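Titin heart isoform N2-B (Homo sapiens, PDB 2BK8) forms an elastic filament of the muscle sarcomere that also carries a kinase, with the immunoglobulin-like domain M1 described here belonging to its M-band portion. Local coordinates at residues G1-M9 against Y21-T32; I65-R74 against S86-R96. All blocks are in the same frame, centred on the assembly; numbering follows the deposited sequence.

How the interactions relate
Each interaction pairs strands in a different sheet of one immunoglobulin sandwich, and their centres lie about 22 Å apart on opposite sides of the centre of the chain. Interaction 1 joins the short strand 4-5 to strand 19-26 at the edge of one sheet; interaction 2 joins strands 71-78 and 83-92, neighbours in the other. Both are partly buried, with mostly apolar side chains on the inner face. The first relies on three direct backbone bonds and several waters, the second on a regular hairpin with a salt-bridge network at one end. They meet where Ser5 OG and Ser86 OG, 2.8 Å apart, probably share a hydrogen bond, and where Tyr21 packs on Leu90.

Interaction 1: G1-M9 against Y21-T32; sequences GAMVSGQIM and YVCKIENYDQST
Ile8 overlaps the side chains of Cys23 and Tyr21, crossing the tyrosine at about a right angle. Its CG1 stands anti to its own carbonyl carbon (chi1 -59°), which sends the two branches to different partners: CG1 sits 3.6 Å from Cys23 CB, while CG2 comes within 3.5 Å of Tyr21 CD1. The ring edge of Tyr21 also meets a backbone oxygen, with CE1 3.3 Å from Met9 O, and its hydroxyl is held by Glu89 O of the facing sheet. Farther toward the N-terminus the two segments pair as antiparallel strands. Glu26 N gives a nearly straight bond to Val4 O (2.9 Å, 165°), and Val4 N returns a longer one to Glu26 O at 3.2 Å. Gly6 N adds a third, 2.9 Å from Lys24 O. Beyond it direct pairing ceases: one water links Gln7 O to Lys24 N, a second Gln7 O to Val22 O, and a third Met9 N to Val22 O. Ser5 turns inward, its hydroxyl bonded to Ser86. At the far end Met3 meets Thr32 tip to tip, SD lying 3.4 Å from CG2 of the threonine, though this rests on one of two modelled methionine conformers and is less certain. Thr32 OG1, which also borders the methionine, accepts from Asp29 N at 2.9 Å (174°) within the type I turn from Asp29 to Thr32. A valine in place of Thr32 would probably leave Asp29 N without its acceptor and the turn with one tie fewer. The contact thus divides by chemistry: mainly apolar groups, with Ser5 among them, face the interior, while three backbone hydrogen bonds and bridging waters hold the edge strand. Direct bonds give way to waters as the chain leaves strand 19-26, consistent with the A-to-A' switch between sheets of I-set domains.

Interaction 2: I65-R74 against S86-R96; sequences ITKLDDGTYR and SYAELFVKGVR
Strands 71-78 and 83-92 form the F-G hairpin of the immunoglobulin fold, and residues 65-70 lead into it. Tyr73 N points almost straight at Ala88 O (2.8 Å), and Ala88 N bonds back to Tyr73 O; Gly71 and Leu90 exchange a second such pair. On the outer side, Asp70 CG is anti to the backbone N (chi1 -173°), which carries the carboxylate across to strand 83-92 and its tail. There OD2 accepts from Val92 N at 2.9 Å, while OD1 offers its syn lone pair to Arg96 NE at 2.8 Å, the carboxylate and guanidinium planes standing 51° apart. The end of Arg96 grips Glu89 OE1 with NH1 and NH2, one face of its guanidinium covered by Phe91. Glu89 OE2, in turn, takes the hydroxyl of Thr72 (OG1, 2.7 Å). Near the other end Tyr87 OH rides over the guanidinium face of Arg74, whose NE is bonded to Ser85. Inward, Leu90 CB packs 3.6 Å from Tyr73 CE2. The Tyr73 hydroxyl donates to Asp69 O (2.8 Å), in the carbonyl plane: this is the tyrosine corner, set in the Asp-X-Gly-X-Tyr-X-Cys sequence familiar from immunoglobulin domains.

Interaction 1: G1-M9 against Y21-T32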
loop_
_atom_site.group_PDB
_atom_site.type_symbol
_atom_site.label_atom_id
_atom_site.label_comp_id
_atom_site.label_asym_id
_atom_site.label_seq_id
_atom_site.Cartn_x
_atom_site.Cartn_y
_atom_site.Cartn_z
ATOM N N GLY A 1 5.817 12.795 -16.199
ATOM C CA GLY A 1 6.428 11.543 -16.739
ATOM C C GLY A 1 5.672 10.999 -17.938
ATOM O O GLY A 1 6.039 11.312 -19.065
ATOM N N ALA A 2 4.648 10.160 -17.732
ATOM C CA ALA A 2 4.326 9.500 -16.441
ATOM C C ALA A 2 3.671 10.433 -15.366
ATOM O O ALA A 2 3.316 11.559 -15.707
ATOM C CB ALA A 2 5.523 8.712 -15.951
ATOM N N MET A 3 3.463 10.052 -14.100
ATOM C CA MET A 3 4.038 8.926 -13.398
ATOM C C MET A 3 3.541 7.547 -13.845
ATOM O O MET A 3 2.544 7.413 -14.569
ATOM C CB MET A 3 3.861 9.100 -11.867
ATOM C CG MET A 3 3.715 10.543 -11.355
ATOM S SD MET A 3 3.365 10.467 -9.594
ATOM C CE MET A 3 2.033 11.584 -9.378
ATOM N N VAL A 4 4.319 6.547 -13.470
ATOM C CA VAL A 4 3.878 5.155 -13.447
ATOM C C VAL A 4 4.144 4.627 -12.050
ATOM O O VAL A 4 5.243 4.796 -11.502
ATOM C CB VAL A 4 4.652 4.302 -14.457
ATOM C CG1 VAL A 4 4.332 2.827 -14.341
ATOM C CG2 VAL A 4 4.349 4.759 -15.871
ATOM N N SER A 5 3.132 4.008 -11.452
ATOM C CA SER A 5 3.343 3.304 -10.206
ATOM C C SER A 5 3.771 1.853 -10.460
ATOM O O SER A 5 3.116 1.119 -11.219
ATOM C CB SER A 5 2.081 3.396 -9.343
ATOM O OG SER A 5 0.988 2.740 -9.969
ATOM N N GLY A 6 4.882 1.437 -9.830
ATOM C CA GLY A 6 5.458 0.080 -10.029
ATOM C C GLY A 6 4.672 -1.091 -9.427
ATOM O O GLY A 6 3.710 -0.882 -8.684
ATOM N N GLN A 7 5.069 -2.329 -9.753
ATOM C CA GLN A 7 4.381 -3.514 -9.204
ATOM C C GLN A 7 4.674 -3.660 -7.711
ATOM O O GLN A 7 5.789 -3.395 -7.253
ATOM C CB GLN A 7 4.810 -4.814 -9.909
ATOM C CG GLN A 7 4.691 -4.801 -11.423
ATOM C CD GLN A 7 5.531 -5.882 -12.061
ATOM O OE1 GLN A 7 6.761 -5.852 -11.991
ATOM N NE2 GLN A 7 4.878 -6.834 -12.695
ATOM N N ILE A 8 3.667 -4.129 -6.978
ATOM C CA ILE A 8 3.734 -4.417 -5.547
ATOM C C ILE A 8 3.509 -5.937 -5.389
ATOM O O ILE A 8 2.617 -6.513 -6.038
ATOM C CB ILE A 8 2.657 -3.642 -4.775
ATOM C CG1 ILE A 8 2.779 -2.119 -4.955
ATOM C CG2 ILE A 8 2.676 -3.987 -3.265
ATOM C CD1 ILE A 8 1.537 -1.345 -4.409
ATOM N N MET A 9 4.333 -6.586 -4.558
ATOM C CA MET A 9 4.211 -8.044 -4.314
ATOM C C MET A 9 3.187 -8.431 -3.223
ATOM O O MET A 9 2.963 -7.676 -2.250
ATOM C CB MET A 9 5.567 -8.636 -3.930
ATOM C CG MET A 9 6.727 -8.270 -4.826
ATOM S SD MET A 9 6.444 -8.683 -6.569
ATOM C CE MET A 9 6.533 -10.473 -6.600
ATOM N N TYR A 21 4.385 -3.451 2.235
ATOM C CA TYR A 21 4.203 -3.280 0.802
ATOM C C TYR A 21 5.089 -2.114 0.309
ATOM O O TYR A 21 5.104 -1.034 0.896
ATOM C CB TYR A 21 2.724 -3.029 0.429
ATOM C CG TYR A 21 1.873 -4.230 0.746
ATOM C CD1 TYR A 21 1.858 -5.358 -0.103
ATOM C CD2 TYR A 21 1.132 -4.289 1.937
ATOM C CE1 TYR A 21 1.087 -6.495 0.225
ATOM C CE2 TYR A 21 0.373 -5.384 2.233
ATOM C CZ TYR A 21 0.370 -6.492 1.392
ATOM O OH TYR A 21 -0.381 -7.594 1.762
ATOM N N VAL A 22 5.790 -2.338 -0.789
ATOM C CA VAL A 22 6.708 -1.339 -1.332
ATOM C C VAL A 22 6.333 -1.050 -2.778
ATOM O O VAL A 22 6.286 -1.971 -3.637
ATOM C CB VAL A 22 8.194 -1.822 -1.274
ATOM C CG1 VAL A 22 9.120 -0.819 -2.020
ATOM C CG2 VAL A 22 8.651 -2.054 0.157
ATOM N N CYS A 23 6.095 0.227 -3.062
ATOM C CA CYS A 23 5.739 0.640 -4.413
ATOM C C CYS A 23 6.711 1.713 -4.900
ATOM O O CYS A 23 6.794 2.808 -4.326
ATOM C CB CYS A 23 4.279 1.149 -4.471
ATOM S SG CYS A 23 3.759 1.707 -6.182
ATOM N N LYS A 24 7.443 1.403 -5.966
ATOM C CA LYS A 24 8.397 2.349 -6.548
ATOM C C LYS A 24 7.788 3.159 -7.731
ATOM O O LYS A 24 7.223 2.579 -8.656
ATOM C CB LYS A 24 9.675 1.577 -6.968
ATOM C CG LYS A 24 10.914 2.403 -7.157
ATOM C CD LYS A 24 12.101 1.495 -7.490
ATOM C CE LYS A 24 13.230 2.287 -8.108
ATOM N NZ LYS A 24 14.263 1.451 -8.789
ATOM N N ILE A 25 7.848 4.484 -7.639
ATOM C CA ILE A 25 7.245 5.387 -8.649
ATOM C C ILE A 25 8.244 5.930 -9.665
ATOM O O ILE A 25 9.322 6.407 -9.299
ATOM C CB ILE A 25 6.416 6.512 -7.932
ATOM C CG1 ILE A 25 5.243 5.877 -7.176
ATOM C CG2 ILE A 25 5.809 7.468 -8.941
ATOM C CD1 ILE A 25 5.086 6.295 -5.692
ATOM N N GLU A 26 7.878 5.832 -10.951
ATOM C CA GLU A 26 8.658 6.437 -12.037
ATOM C C GLU A 26 8.115 7.833 -12.325
ATOM O O GLU A 26 6.894 8.042 -12.339
ATOM C CB GLU A 26 8.606 5.551 -13.274
ATOM C CG GLU A 26 9.132 4.115 -13.148
ATOM C CD GLU A 26 10.563 3.982 -12.579
ATOM O OE1 GLU A 26 11.493 4.656 -13.073
ATOM O OE2 GLU A 26 10.756 3.148 -11.660
ATOM N N ASN A 27 9.029 8.775 -12.579
ATOM C CA ASN A 27 8.721 10.173 -12.941
ATOM C C ASN A 27 7.857 10.929 -11.919
ATOM O O ASN A 27 6.974 11.726 -12.276
ATOM C CB ASN A 27 8.153 10.293 -14.371
ATOM C CG ASN A 27 8.974 9.538 -15.409
ATOM O OD1 ASN A 27 10.014 10.017 -15.865
ATOM N ND2 ASN A 27 8.474 8.373 -15.831
ATOM N N TYR A 28 8.111 10.633 -10.643
ATOM C CA TYR A 28 7.649 11.462 -9.532
ATOM C C TYR A 28 8.238 12.885 -9.596
ATOM O O TYR A 28 9.312 13.114 -10.186
ATOM C CB TYR A 28 7.994 10.780 -8.201
ATOM C CG TYR A 28 9.480 10.584 -7.978
ATOM C CD1 TYR A 28 10.247 11.569 -7.359
ATOM C CD2 TYR A 28 10.127 9.425 -8.416
ATOM C CE1 TYR A 28 11.615 11.396 -7.176
ATOM C CE2 TYR A 28 11.479 9.237 -8.215
ATOM C CZ TYR A 28 12.223 10.214 -7.603
ATOM O OH TYR A 28 13.580 10.043 -7.417
ATOM N N ASP A 29 7.526 13.843 -9.007
ATOM C CA ASP A 29 8.026 15.218 -8.874
ATOM C C ASP A 29 7.500 15.901 -7.594
ATOM O O ASP A 29 6.949 15.225 -6.706
ATOM C CB ASP A 29 7.752 16.048 -10.145
ATOM C CG ASP A 29 6.266 16.310 -10.392
ATOM O OD1 ASP A 29 5.424 16.119 -9.494
ATOM O OD2 ASP A 29 5.942 16.755 -11.513
ATOM N N GLN A 30 7.667 17.224 -7.512
ATOM C CA GLN A 30 7.280 17.988 -6.321
ATOM C C GLN A 30 5.781 18.000 -6.047
ATOM O O GLN A 30 5.373 18.346 -4.938
ATOM C CB GLN A 30 7.843 19.431 -6.339
ATOM C CG GLN A 30 7.259 20.383 -7.404
ATOM C CD GLN A 30 5.984 21.115 -6.959
ATOM O OE1 GLN A 30 5.884 21.604 -5.832
ATOM N NE2 GLN A 30 5.012 21.202 -7.860
ATOM N N SER A 31 4.962 17.649 -7.040
ATOM C CA SER A 31 3.509 17.615 -6.827
ATOM C C SER A 31 2.943 16.220 -6.475
ATOM O O SER A 31 1.752 16.082 -6.150
ATOM C CB SER A 31 2.762 18.250 -8.017
ATOM O OG SER A 31 2.638 17.341 -9.094
ATOM N N THR A 32 3.790 15.187 -6.515
ATOM C CA THR A 32 3.356 13.815 -6.257
ATOM C C THR A 32 2.834 13.626 -4.818
ATOM O O THR A 32 3.534 13.980 -3.870
ATOM C CB THR A 32 4.508 12.823 -6.534
ATOM O OG1 THR A 32 4.986 13.021 -7.871
ATOM C CG2 THR A 32 4.037 11.387 -6.368
HETATM O O HOH W 1 7.507 -1.205 -7.299
HETATM O O HOH W 2 7.182 -4.109 -4.562
HETATM O O HOH W 3 5.891 -5.018 -2.801
#

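Interaction 2: I65-R74 against S86-R96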
loop_
_atom_site.group_PDB
_atom_site.type_symbol
_atom_site.label_atom_id
_atom_site.label_comp_id
_atom_site.label_asym_id
_atom_site.label_seq_id
_atom_site.Cartn_x
_atom_site.Cartn_y
_atom_site.Cartn_z
ATOM N N ILE A 65 -1.419 -8.029 13.006
ATOM C CA ILE A 65 -2.306 -8.643 11.992
ATOM C C ILE A 65 -3.462 -9.447 12.613
ATOM O O ILE A 65 -3.295 -10.130 13.671
ATOM C CB ILE A 65 -1.471 -9.486 10.947
ATOM C CG1 ILE A 65 -0.660 -8.545 10.021
ATOM C CG2 ILE A 65 -2.369 -10.550 10.225
ATOM C CD1 ILE A 65 -1.462 -7.814 8.988
ATOM N N THR A 66 -4.661 -9.318 12.032
ATOM C CA THR A 66 -5.812 -10.192 12.397
ATOM C C THR A 66 -6.432 -10.755 11.108
ATOM O O THR A 66 -6.087 -10.326 9.999
ATOM C CB THR A 66 -6.966 -9.460 13.197
ATOM O OG1 THR A 66 -7.680 -8.560 12.313
ATOM C CG2 THR A 66 -6.429 -8.707 14.415
ATOM N N LYS A 67 -7.360 -11.697 11.244
ATOM C CA LYS A 67 -8.127 -12.188 10.083
ATOM C C LYS A 67 -8.817 -11.063 9.284
ATOM O O LYS A 67 -8.985 -11.182 8.064
ATOM C CB LYS A 67 -9.138 -13.266 10.514
ATOM C CG LYS A 67 -8.473 -14.619 10.848
ATOM C CD LYS A 67 -9.522 -15.699 11.085
ATOM C CE LYS A 67 -8.898 -17.024 11.430
ATOM N NZ LYS A 67 -8.514 -17.038 12.861
ATOM N N LEU A 68 -9.213 -9.972 9.958
ATOM C CA LEU A 68 -9.853 -8.816 9.275
ATOM C C LEU A 68 -9.000 -8.201 8.173
ATOM O O LEU A 68 -9.529 -7.569 7.265
ATOM C CB LEU A 68 -10.207 -7.700 10.247
ATOM C CG LEU A 68 -11.319 -7.981 11.261
ATOM C CD1 LEU A 68 -11.425 -6.786 12.195
ATOM C CD2 LEU A 68 -12.682 -8.244 10.605
ATOM N N ASP A 69 -7.680 -8.375 8.282
ATOM C CA ASP A 69 -6.719 -7.715 7.394
ATOM C C ASP A 69 -6.543 -8.386 6.029
ATOM O O ASP A 69 -5.889 -7.810 5.162
ATOM C CB ASP A 69 -5.345 -7.514 8.124
ATOM C CG ASP A 69 -5.477 -6.623 9.365
ATOM O OD1 ASP A 69 -6.173 -5.566 9.298
ATOM O OD2 ASP A 69 -4.923 -6.995 10.432
ATOM N N ASP A 70 -7.123 -9.579 5.852
ATOM C CA ASP A 70 -7.067 -10.323 4.584
ATOM C C ASP A 70 -7.891 -9.575 3.512
ATOM O O ASP A 70 -9.088 -9.313 3.706
ATOM C CB ASP A 70 -7.529 -11.784 4.803
ATOM C CG ASP A 70 -7.352 -12.677 3.562
ATOM O OD1 ASP A 70 -7.881 -12.301 2.488
ATOM O OD2 ASP A 70 -6.714 -13.762 3.674
ATOM N N GLY A 71 -7.238 -9.229 2.398
ATOM C CA GLY A 71 -7.894 -8.577 1.234
ATOM C C GLY A 71 -6.949 -7.886 0.260
ATOM O O GLY A 71 -5.778 -8.297 0.079
ATOM N N THR A 72 -7.459 -6.817 -0.356
ATOM C CA THR A 72 -6.738 -6.091 -1.400
ATOM C C THR A 72 -6.276 -4.708 -0.934
ATOM O O THR A 72 -7.089 -3.949 -0.383
ATOM C CB THR A 72 -7.616 -5.941 -2.654
ATOM O OG1 THR A 72 -8.054 -7.234 -3.102
ATOM C CG2 THR A 72 -6.833 -5.268 -3.759
ATOM N N TYR A 73 -4.993 -4.390 -1.178
ATOM C CA TYR A 73 -4.391 -3.092 -0.795
ATOM C C TYR A 73 -4.035 -2.323 -2.079
ATOM O O TYR A 73 -3.536 -2.931 -3.032
ATOM C CB TYR A 73 -3.150 -3.313 0.108
ATOM C CG TYR A 73 -3.535 -3.822 1.486
ATOM C CD1 TYR A 73 -3.554 -2.966 2.578
ATOM C CD2 TYR A 73 -3.954 -5.147 1.665
ATOM C CE1 TYR A 73 -3.985 -3.420 3.852
ATOM C CE2 TYR A 73 -4.370 -5.615 2.931
ATOM C CZ TYR A 73 -4.385 -4.748 4.005
ATOM O OH TYR A 73 -4.795 -5.250 5.245
ATOM N N ARG A 74 -4.342 -1.021 -2.126
ATOM C CA ARG A 74 -4.090 -0.158 -3.306
ATOM C C ARG A 74 -3.165 0.981 -2.908
ATOM O O ARG A 74 -3.353 1.601 -1.865
ATOM C CB ARG A 74 -5.403 0.436 -3.840
ATOM C CG ARG A 74 -5.300 1.508 -4.961
ATOM C CD ARG A 74 -6.714 2.037 -5.295
ATOM N NE ARG A 74 -6.771 2.957 -6.429
ATOM C CZ ARG A 74 -7.901 3.349 -7.023
ATOM N NH1 ARG A 74 -9.082 2.892 -6.610
ATOM N NH2 ARG A 74 -7.865 4.178 -8.052
ATOM N N SER A 86 -1.506 0.868 -8.081
ATOM C CA SER A 86 -0.960 -0.489 -8.101
ATOM C C SER A 86 -1.609 -1.239 -6.928
ATOM O O SER A 86 -2.000 -0.594 -5.961
ATOM C CB SER A 86 0.581 -0.428 -8.030
ATOM O OG SER A 86 1.119 0.068 -9.273
ATOM N N TYR A 87 -1.766 -2.562 -7.067
ATOM C CA TYR A 87 -2.570 -3.382 -6.133
ATOM C C TYR A 87 -1.803 -4.631 -5.670
ATOM O O TYR A 87 -0.964 -5.143 -6.410
ATOM C CB TYR A 87 -3.873 -3.802 -6.839
ATOM C CG TYR A 87 -4.781 -2.657 -7.242
ATOM C CD1 TYR A 87 -5.798 -2.221 -6.410
ATOM C CD2 TYR A 87 -4.634 -2.022 -8.482
ATOM C CE1 TYR A 87 -6.646 -1.169 -6.780
ATOM C CE2 TYR A 87 -5.487 -0.964 -8.868
ATOM C CZ TYR A 87 -6.488 -0.548 -7.999
ATOM O OH TYR A 87 -7.355 0.476 -8.321
ATOM N N ALA A 88 -2.087 -5.123 -4.448
ATOM C CA ALA A 88 -1.573 -6.429 -4.013
ATOM C C ALA A 88 -2.445 -7.009 -2.892
ATOM O O ALA A 88 -3.234 -6.278 -2.297
ATOM C CB ALA A 88 -0.104 -6.297 -3.563
ATOM N N GLU A 89 -2.307 -8.315 -2.633
ATOM C CA GLU A 89 -3.148 -9.028 -1.680
ATOM C C GLU A 89 -2.397 -9.258 -0.369
ATOM O O GLU A 89 -1.140 -9.351 -0.361
ATOM C CB GLU A 89 -3.540 -10.386 -2.266
ATOM C CG GLU A 89 -4.272 -10.263 -3.606
ATOM C CD GLU A 89 -5.640 -9.640 -3.411
ATOM O OE1 GLU A 89 -6.489 -10.242 -2.729
ATOM O OE2 GLU A 89 -5.861 -8.523 -3.914
ATOM N N LEU A 90 -3.159 -9.406 0.715
ATOM C CA LEU A 90 -2.659 -9.893 2.005
ATOM C C LEU A 90 -3.482 -11.153 2.297
ATOM O O LEU A 90 -4.727 -11.095 2.290
ATOM C CB LEU A 90 -2.878 -8.846 3.121
ATOM C CG LEU A 90 -2.151 -9.033 4.459
ATOM C CD1 LEU A 90 -2.161 -7.714 5.279
ATOM C CD2 LEU A 90 -2.742 -10.168 5.257
ATOM N N PHE A 91 -2.806 -12.288 2.456
ATOM C CA PHE A 91 -3.451 -13.565 2.820
ATOM C C PHE A 91 -3.166 -13.897 4.298
ATOM O O PHE A 91 -2.010 -13.946 4.699
ATOM C CB PHE A 91 -2.956 -14.730 1.938
ATOM C CG PHE A 91 -2.810 -14.387 0.464
ATOM C CD1 PHE A 91 -3.933 -14.262 -0.365
ATOM C CD2 PHE A 91 -1.545 -14.246 -0.096
ATOM C CE1 PHE A 91 -3.781 -13.944 -1.725
ATOM C CE2 PHE A 91 -1.386 -13.935 -1.455
ATOM C CZ PHE A 91 -2.503 -13.795 -2.266
ATOM N N VAL A 92 -4.232 -14.128 5.072
ATOM C CA VAL A 92 -4.176 -14.683 6.450
ATOM C C VAL A 92 -4.758 -16.114 6.529
ATOM O O VAL A 92 -5.847 -16.379 6.006
ATOM C CB VAL A 92 -4.928 -13.745 7.457
ATOM C CG1 VAL A 92 -4.824 -14.271 8.922
ATOM C CG2 VAL A 92 -4.424 -12.309 7.364
ATOM N N LYS A 93 -4.052 -17.024 7.201
ATOM C CA LYS A 93 -4.518 -18.417 7.400
ATOM C C LYS A 93 -5.902 -18.477 8.065
ATOM O O LYS A 93 -6.138 -17.776 9.036
ATOM C CB LYS A 93 -3.496 -19.217 8.219
ATOM C CG LYS A 93 -3.831 -20.692 8.345
ATOM C CD LYS A 93 -2.566 -21.521 8.540
ATOM C CE LYS A 93 -2.822 -23.018 8.325
ATOM N NZ LYS A 93 -3.463 -23.680 9.510
ATOM N N GLY A 94 -6.827 -19.256 7.490
ATOM C CA GLY A 94 -8.198 -19.398 8.037
ATOM C C GLY A 94 -9.293 -18.573 7.356
ATOM O O GLY A 94 -10.483 -18.757 7.660
ATOM N N VAL A 95 -8.901 -17.669 6.448
ATOM C CA VAL A 95 -9.843 -16.761 5.752
ATOM C C VAL A 95 -10.337 -17.293 4.397
ATOM O O VAL A 95 -11.521 -17.639 4.253
ATOM C CB VAL A 95 -9.253 -15.325 5.534
ATOM C CG1 VAL A 95 -10.316 -14.385 4.878
ATOM C CG2 VAL A 95 -8.751 -14.731 6.842
ATOM N N ARG A 96 -9.437 -17.330 3.415
ATOM C CA ARG A 96 -9.738 -17.860 2.074
ATOM C C ARG A 96 -9.573 -19.377 2.033
ATOM O O ARG A 96 -8.747 -19.940 2.762
ATOM C CB ARG A 96 -8.814 -17.232 1.012
ATOM C CG ARG A 96 -8.777 -15.690 0.998
ATOM C CD ARG A 96 -8.015 -15.113 -0.181
ATOM N NE ARG A 96 -7.522 -13.757 0.126
ATOM C CZ ARG A 96 -7.208 -12.826 -0.774
ATOM N NH1 ARG A 96 -7.311 -13.061 -2.084
ATOM N NH2 ARG A 96 -6.764 -11.651 -0.352
HETATM O O HOH W 4 -6.686 -16.478 3.535
#